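PDB 4Q6B: extracellular ligand-binding receptor from Desulfitobacterium hafniense, which binds leucine and probably serves as the substrate-binding component of an ABC transporter that takes up amino acids. Local coordinates for residues V146-D151 / I201-T206; G181-L186 / K219-E224; T248-L253 / M346-F351; G323-H328 / G338-L343. All blocks are in the same frame, centred on the assembly; numbering follows the deposited sequence.

Contact 1 (V146-D151 / I201-T206)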
loop_
_atom_site.group_PDB
_atom_site.type_symbol
_atom_site.label_atom_id
_atom_site.label_comp_id
_atom_site.label_asym_id
_atom_site.label_seq_id
_atom_site.Cartn_x
_atom_site.Cartn_y
_atom_site.Cartn_z
ATOM N N VAL A 146 5.788 -6.132 22.235
ATOM C CA VAL A 146 6.652 -4.935 22.211
ATOM C C VAL A 146 6.483 -4.222 20.871
ATOM O O VAL A 146 6.282 -4.871 19.861
ATOM C CB VAL A 146 8.151 -5.316 22.406
ATOM C CG1 VAL A 146 9.107 -4.146 22.090
ATOM C CG2 VAL A 146 8.418 -5.763 23.863
ATOM N N ILE A 147 6.555 -2.893 20.843
ATOM C CA ILE A 147 6.451 -2.169 19.571
ATOM C C ILE A 147 7.762 -1.418 19.348
ATOM O O ILE A 147 8.176 -0.616 20.195
ATOM C CB ILE A 147 5.276 -1.157 19.557
ATOM C CG1 ILE A 147 3.919 -1.878 19.637
ATOM C CG2 ILE A 147 5.283 -0.296 18.256
ATOM C CD1 ILE A 147 2.762 -0.879 19.790
ATOM N N TYR A 148 8.428 -1.679 18.217
ATOM C CA TYR A 148 9.618 -0.903 17.805
ATOM C C TYR A 148 9.105 0.070 16.773
ATOM O O TYR A 148 8.520 -0.352 15.780
ATOM C CB TYR A 148 10.655 -1.836 17.150
ATOM C CG TYR A 148 11.906 -1.156 16.632
ATOM C CD1 TYR A 148 12.571 -0.178 17.384
ATOM C CD2 TYR A 148 12.473 -1.550 15.427
ATOM C CE1 TYR A 148 13.777 0.438 16.914
ATOM C CE2 TYR A 148 13.645 -0.978 14.958
ATOM C CZ TYR A 148 14.305 0.009 15.705
ATOM O OH TYR A 148 15.454 0.603 15.235
ATOM N N TYR A 149 9.279 1.367 16.982
ATOM C CA TYR A 149 8.635 2.304 16.061
ATOM C C TYR A 149 9.560 3.447 15.634
ATOM O O TYR A 149 10.550 3.705 16.303
ATOM C CB TYR A 149 7.342 2.871 16.679
ATOM C CG TYR A 149 7.592 3.796 17.826
ATOM C CD1 TYR A 149 7.559 5.187 17.656
ATOM C CD2 TYR A 149 7.870 3.290 19.086
ATOM C CE1 TYR A 149 7.844 6.033 18.699
ATOM C CE2 TYR A 149 8.141 4.131 20.136
ATOM C CZ TYR A 149 8.110 5.485 19.945
ATOM O OH TYR A 149 8.375 6.323 21.003
ATOM N N THR A 150 9.256 4.112 14.511
ATOM C CA THR A 150 9.970 5.318 14.126
ATOM C C THR A 150 9.305 6.516 14.789
ATOM O O THR A 150 8.086 6.697 14.693
ATOM C CB THR A 150 9.973 5.515 12.605
ATOM O OG1 THR A 150 10.673 4.414 11.998
ATOM C CG2 THR A 150 10.659 6.823 12.225
ATOM N N ASP A 151 10.098 7.332 15.473
ATOM C CA ASP A 151 9.527 8.477 16.161
ATOM C C ASP A 151 9.279 9.647 15.202
ATOM O O ASP A 151 9.859 10.738 15.362
ATOM C CB ASP A 151 10.407 8.892 17.349
ATOM C CG ASP A 151 9.715 9.899 18.250
ATOM O OD1 ASP A 151 8.467 9.978 18.166
ATOM O OD2 ASP A 151 10.408 10.614 19.019
ATOM N N ILE A 201 6.903 -9.113 18.737
ATOM C CA ILE A 201 7.279 -7.725 18.446
ATOM C C ILE A 201 6.597 -7.231 17.182
ATOM O O ILE A 201 6.678 -7.893 16.117
ATOM C CB ILE A 201 8.804 -7.582 18.271
ATOM C CG1 ILE A 201 9.501 -7.997 19.542
ATOM C CG2 ILE A 201 9.179 -6.126 17.977
ATOM C CD1 ILE A 201 11.037 -8.240 19.398
ATOM N N PHE A 202 5.939 -6.075 17.292
ATOM C CA PHE A 202 5.418 -5.386 16.122
ATOM C C PHE A 202 6.393 -4.270 15.731
ATOM O O PHE A 202 6.722 -3.396 16.527
ATOM C CB PHE A 202 4.068 -4.783 16.427
ATOM C CG PHE A 202 3.466 -4.081 15.258
ATOM C CD1 PHE A 202 3.154 -4.762 14.113
ATOM C CD2 PHE A 202 3.301 -2.704 15.291
ATOM C CE1 PHE A 202 2.633 -4.096 13.002
ATOM C CE2 PHE A 202 2.764 -2.022 14.190
ATOM C CZ PHE A 202 2.438 -2.724 13.042
ATOM N N ILE A 203 6.849 -4.325 14.491
ATOM C CA ILE A 203 7.784 -3.358 13.969
ATOM C C ILE A 203 7.019 -2.326 13.139
ATOM O O ILE A 203 6.554 -2.612 12.054
ATOM C CB ILE A 203 8.816 -4.064 13.085
ATOM C CG1 ILE A 203 9.504 -5.184 13.873
ATOM C CG2 ILE A 203 9.826 -3.077 12.529
ATOM C CD1 ILE A 203 10.245 -6.191 13.018
ATOM N N ALA A 204 6.953 -1.113 13.662
ATOM C CA ALA A 204 6.237 -0.013 13.046
ATOM C C ALA A 204 7.271 0.915 12.432
ATOM O O ALA A 204 7.217 2.120 12.564
ATOM C CB ALA A 204 5.385 0.716 14.056
ATOM N N LYS A 205 8.275 0.295 11.858
ATOM C CA LYS A 205 9.310 0.960 11.121
ATOM C C LYS A 205 9.247 0.370 9.727
ATOM O O LYS A 205 9.003 -0.813 9.567
ATOM C CB LYS A 205 10.674 0.637 11.725
ATOM C CG LYS A 205 11.111 1.514 12.874
ATOM C CD LYS A 205 12.627 1.678 12.883
ATOM C CE LYS A 205 13.019 3.123 13.123
ATOM N NZ LYS A 205 13.449 3.410 14.524
ATOM N N THR A 206 9.455 1.195 8.717
ATOM C CA THR A 206 9.512 0.704 7.350
ATOM C C THR A 206 10.774 -0.124 7.143
ATOM O O THR A 206 11.725 0.012 7.884
ATOM C CB THR A 206 9.509 1.849 6.330
ATOM O OG1 THR A 206 10.684 2.638 6.506
ATOM C CG2 THR A 206 8.304 2.716 6.527
HETATM O O HOH W 1 10.226 4.058 9.493
#
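Val146-Tyr149 and Ile201-Ala204 are neighbouring parallel strands in the sheet of one lobe of this periplasmic binding protein, their axes 4.6 Å apart and inclined by 18°. The pairing is Val146 with Ile201 through Tyr149 with Ala204. Val146 O receives Phe202 N at 2.9 Å, Phe202 O takes Tyr148 N, and Tyr148 O takes Ala204 N at 2.7 Å, with 164° at the hydrogen. Past Tyr149 and Ala204 the pairing weakens: Thr150 N to Ala204 O is a weak 3.5 Å bond, and a water links Thr150 OG1 to Thr206 N, just before helix 207-221. On the face carrying Ile147 and Tyr149, Ile147 CG2 meets the edge of the Phe202 ring, and Tyr149 CB touches Ala204 CB at 3.9 Å. The other face carries Tyr148, whose CG is anti to the backbone N (chi1 178°); this lays the ring along the strand end beneath the lysine arm, with Lys205 CG over one face and Lys205 CD 3.5 Å from Tyr148 CE2. The Thr150 side chain crosses the lysine at about a right angle, bringing Thr150 OG1 to 2.9 Å from Lys205 CE. Lys205 bends at three torsions, its NZ weakly bonded to Tyr149 O at 3.4 Å. Phe177 stacks on Tyr148, and Phe214 of helix 207-221 also meets its ring. With an alanine here, the lysine methylenes would probably lose the surface they rest on, leaving that arm freer to swing. Backbone bonds therefore fix the register, whereas the Lys205 methylenes lie between the Tyr148 ring and Thr150 OG1, with NZ adding a weak bond.

Contact 2 (G181-L186 / K219-E224)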
loop_
_atom_site.group_PDB
_atom_site.type_symbol
_atom_site.label_atom_id
_atom_site.label_comp_id
_atom_site.label_asym_id
_atom_site.label_seq_id
_atom_site.Cartn_x
_atom_site.Cartn_y
_atom_site.Cartn_z
ATOM N N GLY A 181 21.405 1.544 20.670
ATOM C CA GLY A 181 22.709 1.972 20.197
ATOM C C GLY A 181 23.637 0.902 19.652
ATOM O O GLY A 181 24.499 1.204 18.826
ATOM N N ASN A 182 23.517 -0.327 20.153
ATOM C CA ASN A 182 24.400 -1.423 19.737
ATOM C C ASN A 182 23.774 -2.741 20.153
ATOM O O ASN A 182 22.695 -2.755 20.755
ATOM C CB ASN A 182 25.874 -1.282 20.213
ATOM C CG ASN A 182 26.020 -1.221 21.716
ATOM O OD1 ASN A 182 25.067 -1.456 22.473
ATOM N ND2 ASN A 182 27.234 -0.904 22.166
ATOM N N LEU A 183 24.410 -3.851 19.817
ATOM C CA LEU A 183 23.796 -5.152 20.081
ATOM C C LEU A 183 23.713 -5.473 21.589
ATOM O O LEU A 183 22.744 -6.078 22.051
ATOM C CB LEU A 183 24.559 -6.250 19.342
ATOM C CG LEU A 183 24.304 -6.365 17.844
ATOM C CD1 LEU A 183 25.118 -7.540 17.264
ATOM C CD2 LEU A 183 22.818 -6.567 17.594
ATOM N N LYS A 184 24.724 -5.070 22.342
ATOM C CA LYS A 184 24.712 -5.213 23.794
ATOM C C LYS A 184 23.431 -4.626 24.395
ATOM O O LYS A 184 22.770 -5.254 25.238
ATOM C CB LYS A 184 25.949 -4.553 24.402
ATOM C CG LYS A 184 26.019 -4.575 25.931
ATOM C CD LYS A 184 25.682 -5.946 26.509
ATOM C CE LYS A 184 26.661 -7.008 26.065
ATOM N NZ LYS A 184 27.650 -7.325 27.109
ATOM N N ASP A 185 23.066 -3.423 23.967
ATOM C CA ASP A 185 21.864 -2.831 24.538
ATOM C C ASP A 185 20.565 -3.460 24.050
ATOM O O ASP A 185 19.565 -3.479 24.780
ATOM C CB ASP A 185 21.820 -1.316 24.371
ATOM C CG ASP A 185 20.931 -0.653 25.429
ATOM O OD1 ASP A 185 21.047 -1.011 26.637
ATOM O OD2 ASP A 185 20.111 0.205 25.055
ATOM N N LEU A 186 20.551 -3.964 22.820
ATOM C CA LEU A 186 19.433 -4.821 22.421
ATOM C C LEU A 186 19.325 -6.094 23.300
ATOM O O LEU A 186 18.200 -6.518 23.642
ATOM C CB LEU A 186 19.511 -5.141 20.921
ATOM C CG LEU A 186 18.317 -5.832 20.303
ATOM C CD1 LEU A 186 17.099 -4.947 20.518
ATOM C CD2 LEU A 186 18.550 -6.069 18.790
ATOM N N LYS A 219 18.090 -11.218 15.082
ATOM C CA LYS A 219 18.573 -12.598 14.910
ATOM C C LYS A 219 19.943 -12.801 15.527
ATOM O O LYS A 219 20.236 -13.863 16.073
ATOM C CB LYS A 219 18.513 -13.065 13.443
ATOM C CG LYS A 219 17.109 -12.948 12.779
ATOM C CD LYS A 219 15.976 -13.760 13.453
ATOM C CE LYS A 219 14.608 -13.452 12.800
ATOM N NZ LYS A 219 13.395 -14.148 13.374
ATOM N N SER A 220 20.789 -11.782 15.471
ATOM C CA SER A 220 22.118 -11.869 16.086
ATOM C C SER A 220 22.059 -12.061 17.591
ATOM O O SER A 220 22.847 -12.811 18.159
ATOM C CB SER A 220 22.937 -10.604 15.791
ATOM O OG SER A 220 23.162 -10.468 14.399
ATOM N N VAL A 221 21.131 -11.359 18.238
ATOM C CA VAL A 221 21.027 -11.351 19.704
ATOM C C VAL A 221 20.260 -12.604 20.188
ATOM O O VAL A 221 20.358 -13.012 21.356
ATOM C CB VAL A 221 20.368 -10.014 20.143
ATOM C CG1 VAL A 221 19.684 -10.107 21.492
ATOM C CG2 VAL A 221 21.413 -8.916 20.145
ATOM N N GLY A 222 19.541 -13.236 19.265
ATOM C CA GLY A 222 18.865 -14.494 19.548
ATOM C C GLY A 222 17.408 -14.326 19.927
ATOM O O GLY A 222 16.824 -15.193 20.584
ATOM N N ILE A 223 16.794 -13.229 19.494
ATOM C CA ILE A 223 15.410 -12.997 19.841
ATOM C C ILE A 223 14.522 -14.034 19.164
ATOM O O ILE A 223 14.569 -14.219 17.936
ATOM C CB ILE A 223 14.989 -11.560 19.473
ATOM C CG1 ILE A 223 15.777 -10.577 20.341
ATOM C CG2 ILE A 223 13.484 -11.385 19.627
ATOM C CD1 ILE A 223 15.421 -9.139 20.122
ATOM N N GLU A 224 13.722 -14.734 19.968
ATOM C CA GLU A 224 13.061 -15.942 19.480
ATOM C C GLU A 224 11.620 -15.675 19.009
ATOM O O GLU A 224 11.066 -16.410 18.172
ATOM C CB GLU A 224 13.095 -17.012 20.596
ATOM C CG GLU A 224 12.667 -18.407 20.169
ATOM C CD GLU A 224 13.778 -19.151 19.439
ATOM O OE1 GLU A 224 13.559 -19.541 18.259
ATOM O OE2 GLU A 224 14.870 -19.333 20.040
#
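Leu183 and Val221 carry the apolar packing where the start of helix 183-195 meets the end of helix 207-221. Their side chains pass each other in opposite senses, so that Leu183 CD2 rests 3.7 Å from Val221 CG2. That same valine methyl lies equally near the backbone Leu183 O, wedged between a carbonyl and a side-chain branch. The second branch of the leucine goes to the neighbouring residue: Leu183 CD1 touches Ser220 CB at 4.0 Å. The first torsion of Leu183 (chi1 -77°), with CG anti to the carbonyl carbon, helps bring both branches to the other helix. Deeper in, Leu186 CD2 reaches Val221 CG2 at 4.3 Å, and Leu186 CG faces Ile223 CD1 more loosely. Phe214 and Trp193 touch Leu186, and Tyr190 and Trp193 touch Ile223.

The polar bonds stay within each helix and its ends. Asn182 is the N-cap: its OD1 accepts Asp185 N at 3.2 Å, the donor tilted 27° from the amide carbonyl plane, while Asn182 O receives Leu186 N. Asp185 itself forms a salt bridge with Arg188. Ser220 OG turns back to Val216 O of its own helix, leaving its CB to face the leucine.

Helix 207-221 ends at Gly222, which has a positive phi of 96° and closes a Schellman motif, with Ile223 N bonded to Ala218 O and Gly222 N weakly to Lys219 O. After the turn, Ile223 packs against Leu186 and Ala218. Two successive crossover helices packed side by side on one face of the parallel part of the sheet, a start against an end, belong to the alternating beta-alpha architecture of periplasmic binding proteins.

Contact 3 (T248-L253 / M346-F351)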
loop_
_atom_site.group_PDB
_atom_site.type_symbol
_atom_site.label_atom_id
_atom_site.label_comp_id
_atom_site.label_asym_id
_atom_site.label_seq_id
_atom_site.Cartn_x
_atom_site.Cartn_y
_atom_site.Cartn_z
ATOM N N THR A 248 17.132 -14.566 6.879
ATOM C CA THR A 248 16.956 -14.186 8.268
ATOM C C THR A 248 15.470 -14.002 8.606
ATOM O O THR A 248 15.070 -14.140 9.766
ATOM C CB THR A 248 17.779 -12.879 8.545
ATOM O OG1 THR A 248 19.063 -13.212 9.092
ATOM C CG2 THR A 248 17.060 -11.923 9.483
ATOM N N ALA A 249 14.647 -13.742 7.585
ATOM C CA ALA A 249 13.238 -13.374 7.783
ATOM C C ALA A 249 12.254 -14.531 7.982
ATOM O O ALA A 249 11.030 -14.310 7.949
ATOM C CB ALA A 249 12.750 -12.501 6.637
ATOM N N GLU A 250 12.765 -15.744 8.168
ATOM C CA GLU A 250 11.900 -16.909 8.377
ATOM C C GLU A 250 10.875 -16.645 9.492
ATOM O O GLU A 250 11.243 -16.323 10.635
ATOM C CB GLU A 250 12.759 -18.147 8.710
ATOM C CG GLU A 250 12.016 -19.499 8.709
ATOM C CD GLU A 250 11.573 -19.930 7.308
ATOM O OE1 GLU A 250 12.098 -19.369 6.316
ATOM O OE2 GLU A 250 10.693 -20.812 7.193
ATOM N N GLY A 251 9.599 -16.751 9.138
ATOM C CA GLY A 251 8.521 -16.610 10.095
ATOM C C GLY A 251 8.004 -15.192 10.251
ATOM O O GLY A 251 6.995 -14.988 10.935
ATOM N N LEU A 252 8.659 -14.217 9.613
ATOM C CA LEU A 252 8.115 -12.846 9.581
ATOM C C LEU A 252 6.680 -12.764 9.058
ATOM O O LEU A 252 6.373 -13.290 7.983
ATOM C CB LEU A 252 9.024 -11.934 8.764
ATOM C CG LEU A 252 8.568 -10.471 8.606
ATOM C CD1 LEU A 252 8.737 -9.695 9.900
ATOM C CD2 LEU A 252 9.347 -9.774 7.461
ATOM N N LEU A 253 5.795 -12.116 9.815
ATOM C CA LEU A 253 4.433 -11.903 9.362
ATOM C C LEU A 253 4.300 -10.475 8.843
ATOM O O LEU A 253 4.689 -9.529 9.540
ATOM C CB LEU A 253 3.431 -12.146 10.505
ATOM C CG LEU A 253 1.951 -11.979 10.121
ATOM C CD1 LEU A 253 1.481 -13.106 9.179
ATOM C CD2 LEU A 253 1.082 -11.948 11.412
HETATM N N MSE A 346 6.588 -15.362 5.877
HETATM C CA MSE A 346 7.801 -15.886 5.247
HETATM C C MSE A 346 8.079 -17.327 5.639
HETATM O O MSE A 346 8.239 -17.666 6.818
HETATM C CB MSE A 346 9.016 -15.018 5.601
HETATM C CG MSE A 346 9.027 -13.664 4.928
HETATM SE SE MSE A 346 9.430 -13.787 3.007
HETATM C CE MSE A 346 11.167 -14.510 3.188
ATOM N N LYS A 347 8.094 -18.200 4.632
ATOM C CA LYS A 347 8.524 -19.578 4.820
ATOM C C LYS A 347 9.434 -19.944 3.649
ATOM O O LYS A 347 9.011 -19.929 2.486
ATOM C CB LYS A 347 7.344 -20.551 4.939
ATOM C CG LYS A 347 7.758 -21.928 5.443
ATOM C CD LYS A 347 6.548 -22.832 5.705
ATOM C CE LYS A 347 6.349 -23.881 4.599
ATOM N NZ LYS A 347 4.908 -24.266 4.450
ATOM N N ASP A 348 10.694 -20.226 3.979
ATOM C CA ASP A 348 11.708 -20.554 2.988
ATOM C C ASP A 348 11.805 -19.510 1.876
ATOM O O ASP A 348 11.715 -19.837 0.693
ATOM C CB ASP A 348 11.444 -21.949 2.429
ATOM C CG ASP A 348 11.345 -22.999 3.527
ATOM O OD1 ASP A 348 12.147 -22.935 4.493
ATOM O OD2 ASP A 348 10.461 -23.880 3.430
ATOM N N GLY A 349 11.975 -18.246 2.258
ATOM C CA GLY A 349 12.168 -17.187 1.287
ATOM C C GLY A 349 10.929 -16.850 0.484
ATOM O O GLY A 349 10.966 -16.005 -0.418
ATOM N N ARG A 350 9.816 -17.499 0.807
ATOM C CA ARG A 350 8.580 -17.237 0.076
ATOM C C ARG A 350 7.474 -16.873 1.060
ATOM O O ARG A 350 7.443 -17.418 2.167
ATOM C CB ARG A 350 8.179 -18.482 -0.740
ATOM C CG ARG A 350 9.299 -19.017 -1.661
ATOM C CD ARG A 350 8.866 -20.220 -2.515
ATOM N NE ARG A 350 9.985 -20.858 -3.217
ATOM C CZ ARG A 350 10.865 -21.668 -2.635
ATOM N NH1 ARG A 350 10.764 -21.913 -1.335
ATOM N NH2 ARG A 350 11.854 -22.232 -3.334
ATOM N N PHE A 351 6.565 -15.993 0.647
ATOM C CA PHE A 351 5.368 -15.713 1.436
ATOM C C PHE A 351 4.363 -16.856 1.262
ATOM O O PHE A 351 4.094 -17.300 0.134
ATOM C CB PHE A 351 4.709 -14.396 1.021
ATOM C CG PHE A 351 5.357 -13.163 1.603
ATOM C CD1 PHE A 351 5.785 -13.143 2.925
ATOM C CD2 PHE A 351 5.501 -12.006 0.831
ATOM C CE1 PHE A 351 6.374 -12.007 3.469
ATOM C CE2 PHE A 351 6.091 -10.857 1.368
ATOM C CZ PHE A 351 6.529 -10.863 2.689
#
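Gly251 N donates to Met346 O at 2.8 Å, and Met346 N, in return, donates to Leu252 O at 3.0 Å. The first donor stands 27° out of its carbonyl plane, whereas the second lies in plane. Both backbone polar atoms of this selenomethionine are thus bound to one turn, and Lys345 NZ bonds Gly251 O. A third anchor is a side chain: Glu250 OE1 offers its syn lone pair to Asp348 N at 2.9 Å, with a weaker contribution from OE2. Glu250 gets there by bending at its second torsion (chi2 69°), which swings the carboxylate across to the hairpin turn. There Glu250 OE2 also comes within 3.7 Å of Asp348 OD1; their like charges probably repel somewhat, an effect the Asp348 amide is likely to offset in part.

Packing follows outward. Met346 CB sits 3.2 Å from Ala249 O, and its CG touches both Ala249 CB and Leu252 CB, 4.2 Å from the latter. Met247 adds a further contact to the selenomethionine.

Two tight turns meet here. Ala249-Leu252 form a type II turn, with Gly251 at its third position. Lys347-Arg350 form a type I' turn, closed by reciprocal backbone bonds between its end residues, the classic two-residue loop of a beta hairpin, here joining strands 341-347 and 350-353.

Contact 4 (G323-H328 / G338-L343)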
loop_
_atom_site.group_PDB
_atom_site.type_symbol
_atom_site.label_atom_id
_atom_site.label_comp_id
_atom_site.label_asym_id
_atom_site.label_seq_id
_atom_site.Cartn_x
_atom_site.Cartn_y
_atom_site.Cartn_z
ATOM N N GLY A 323 -11.865 -6.569 -8.293
ATOM C CA GLY A 323 -10.578 -6.417 -8.959
ATOM C C GLY A 323 -9.713 -7.640 -8.676
ATOM O O GLY A 323 -10.156 -8.576 -8.022
ATOM N N VAL A 324 -8.455 -7.593 -9.118
ATOM C CA VAL A 324 -7.566 -8.725 -8.874
ATOM C C VAL A 324 -7.144 -8.806 -7.423
ATOM O O VAL A 324 -6.770 -9.870 -6.933
ATOM C CB VAL A 324 -6.317 -8.665 -9.787
ATOM C CG1 VAL A 324 -6.752 -8.447 -11.238
ATOM C CG2 VAL A 324 -5.320 -7.587 -9.323
HETATM N N MSE A 325 -7.224 -7.671 -6.731
HETATM C CA MSE A 325 -6.833 -7.643 -5.307
HETATM C C MSE A 325 -7.960 -8.166 -4.405
HETATM O O MSE A 325 -7.729 -8.456 -3.226
HETATM C CB MSE A 325 -6.511 -6.214 -4.919
HETATM C CG MSE A 325 -5.232 -5.734 -5.538
HETATM SE SE MSE A 325 -4.976 -3.852 -5.051
HETATM C CE MSE A 325 -5.189 -4.008 -3.083
ATOM N N GLY A 326 -9.175 -8.239 -4.937
ATOM C CA GLY A 326 -10.360 -8.473 -4.108
ATOM C C GLY A 326 -11.438 -7.400 -4.360
ATOM O O GLY A 326 -11.464 -6.739 -5.416
HETATM N N MSE A 327 -12.324 -7.206 -3.391
HETATM C CA MSE A 327 -13.368 -6.234 -3.609
HETATM C C MSE A 327 -12.976 -4.859 -3.128
HETATM O O MSE A 327 -12.560 -4.687 -1.970
HETATM C CB MSE A 327 -14.693 -6.667 -2.995
HETATM C CG MSE A 327 -15.775 -5.677 -3.328
HETATM SE SE MSE A 327 -16.020 -4.423 -1.871
HETATM C CE MSE A 327 -17.453 -5.412 -1.031
ATOM N N HIS A 328 -13.100 -3.893 -4.035
ATOM C CA HIS A 328 -12.771 -2.489 -3.771
ATOM C C HIS A 328 -14.048 -1.718 -3.484
ATOM O O HIS A 328 -15.080 -2.014 -4.051
ATOM C CB HIS A 328 -12.109 -1.866 -5.009
ATOM C CG HIS A 328 -10.712 -2.369 -5.283
ATOM N ND1 HIS A 328 -9.584 -1.832 -4.683
ATOM C CD2 HIS A 328 -10.260 -3.343 -6.113
ATOM C CE1 HIS A 328 -8.505 -2.456 -5.131
ATOM N NE2 HIS A 328 -8.890 -3.377 -5.998
ATOM N N GLY A 338 -12.745 -1.819 1.041
ATOM C CA GLY A 338 -12.930 -3.225 0.689
ATOM C C GLY A 338 -12.104 -4.128 1.590
ATOM O O GLY A 338 -11.134 -3.656 2.181
ATOM N N ASP A 339 -12.462 -5.402 1.708
ATOM C CA ASP A 339 -11.625 -6.326 2.490
ATOM C C ASP A 339 -10.408 -6.754 1.659
ATOM O O ASP A 339 -10.382 -7.823 1.038
ATOM C CB ASP A 339 -12.409 -7.538 3.015
ATOM C CG ASP A 339 -11.829 -8.073 4.326
ATOM O OD1 ASP A 339 -10.580 -8.024 4.489
ATOM O OD2 ASP A 339 -12.613 -8.500 5.205
ATOM N N LEU A 340 -9.395 -5.889 1.666
ATOM C CA LEU A 340 -8.226 -6.053 0.804
ATOM C C LEU A 340 -6.960 -6.467 1.571
ATOM O O LEU A 340 -5.946 -6.736 0.935
ATOM C CB LEU A 340 -7.903 -4.733 0.108
ATOM C CG LEU A 340 -9.060 -4.335 -0.797
ATOM C CD1 LEU A 340 -8.943 -2.857 -1.115
ATOM C CD2 LEU A 340 -9.028 -5.192 -2.084
ATOM N N VAL A 341 -6.996 -6.519 2.900
ATOM C CA VAL A 341 -5.773 -6.864 3.622
ATOM C C VAL A 341 -5.450 -8.358 3.429
ATOM O O VAL A 341 -6.341 -9.246 3.570
ATOM C CB VAL A 341 -5.899 -6.566 5.114
ATOM C CG1 VAL A 341 -4.696 -7.200 5.925
ATOM C CG2 VAL A 341 -5.970 -5.044 5.331
ATOM N N VAL A 342 -4.161 -8.651 3.158
ATOM C CA VAL A 342 -3.706 -10.045 3.031
ATOM C C VAL A 342 -2.514 -10.219 3.965
ATOM O O VAL A 342 -1.561 -9.415 3.913
ATOM C CB VAL A 342 -3.260 -10.293 1.572
ATOM C CG1 VAL A 342 -2.616 -11.704 1.382
ATOM C CG2 VAL A 342 -4.437 -10.133 0.605
ATOM N N LEU A 343 -2.590 -11.186 4.857
ATOM C CA LEU A 343 -1.480 -11.466 5.776
ATOM C C LEU A 343 -0.561 -12.498 5.116
ATOM O O LEU A 343 -1.009 -13.517 4.549
ATOM C CB LEU A 343 -1.992 -11.974 7.114
ATOM C CG LEU A 343 -2.982 -11.046 7.829
ATOM C CD1 LEU A 343 -3.200 -11.514 9.275
ATOM C CD2 LEU A 343 -2.462 -9.640 7.852
HETATM O O HOH W 2 -5.652 -7.384 -1.707
#
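Gly338 CA points a hydrogen at Met327 O, a CA-H...O contact of 3.1 Å with 149° at the hydrogen. The two backbones are so close that a CB at this glycine would collide with that carbonyl oxygen. Its own N is bonded to Asp336 OD1. Asp339 follows as the centre of an inverse gamma turn, where Leu340 N bonds weakly to Gly338 O and the chain is redirected.

Leu340 then carries most of the contact. Its CG stands anti to the backbone carbonyl carbon (chi1 -63°), and its branches extend toward residues 325-328, crossing the side chains of Met325 and His328 nearly at right angles. Leu340 CD2 sits over one imidazole face, shifted toward the rim, as a CH-pi contact, 4.2 Å from the centroid of the His328 ring and 13° off its normal. That methyl also lies 3.6 Å from Met327 O and meets selenomethionine Met325 at CB, 3.9 Å away, while Leu340 CD1 approaches His328 ND1 at 3.8 Å. A serine in its place would probably uncover the imidazole face and open a gap beside Met325. Leu340 O is joined through a water to Met325 O, the water donating over 2.7 Å to Leu340 O and 2.8 Å to Met325 O. Past this point the chain leaves the contact and enters strand 341-347, where Val342 pairs with Ser256.

Asp336 OD2 binds His328 ND1 and Asp291 OD2 binds NE2. Because both ring nitrogens face carboxylates, the imidazole is probably charged; the two bonds fix its rotation, and the leucine methyl packs on a face that cannot readily turn aside.

In the fold
From the N terminus, contact 1 opens at strand 144-149 and contact 2 at the start of helix 183-195; contact 1 then closes at strand 200-204 before contact 2 closes at the end of helix 207-221. These two therefore cross, and they touch through Ile201 CD1 and Ile223 CG2, where sheet meets helices. Contact 3 follows in series, closing a loop of 92 residues onto the antiparallel end of the same sheet, with Lys219 packing against Thr248 beside contact 2. Contact 4 is nested within that loop and shares strand 341-347 with contact 3; Leu253 packs on Leu343 between them. Contact 4 thus joins segment 323-328 to the strand leading into contact 3.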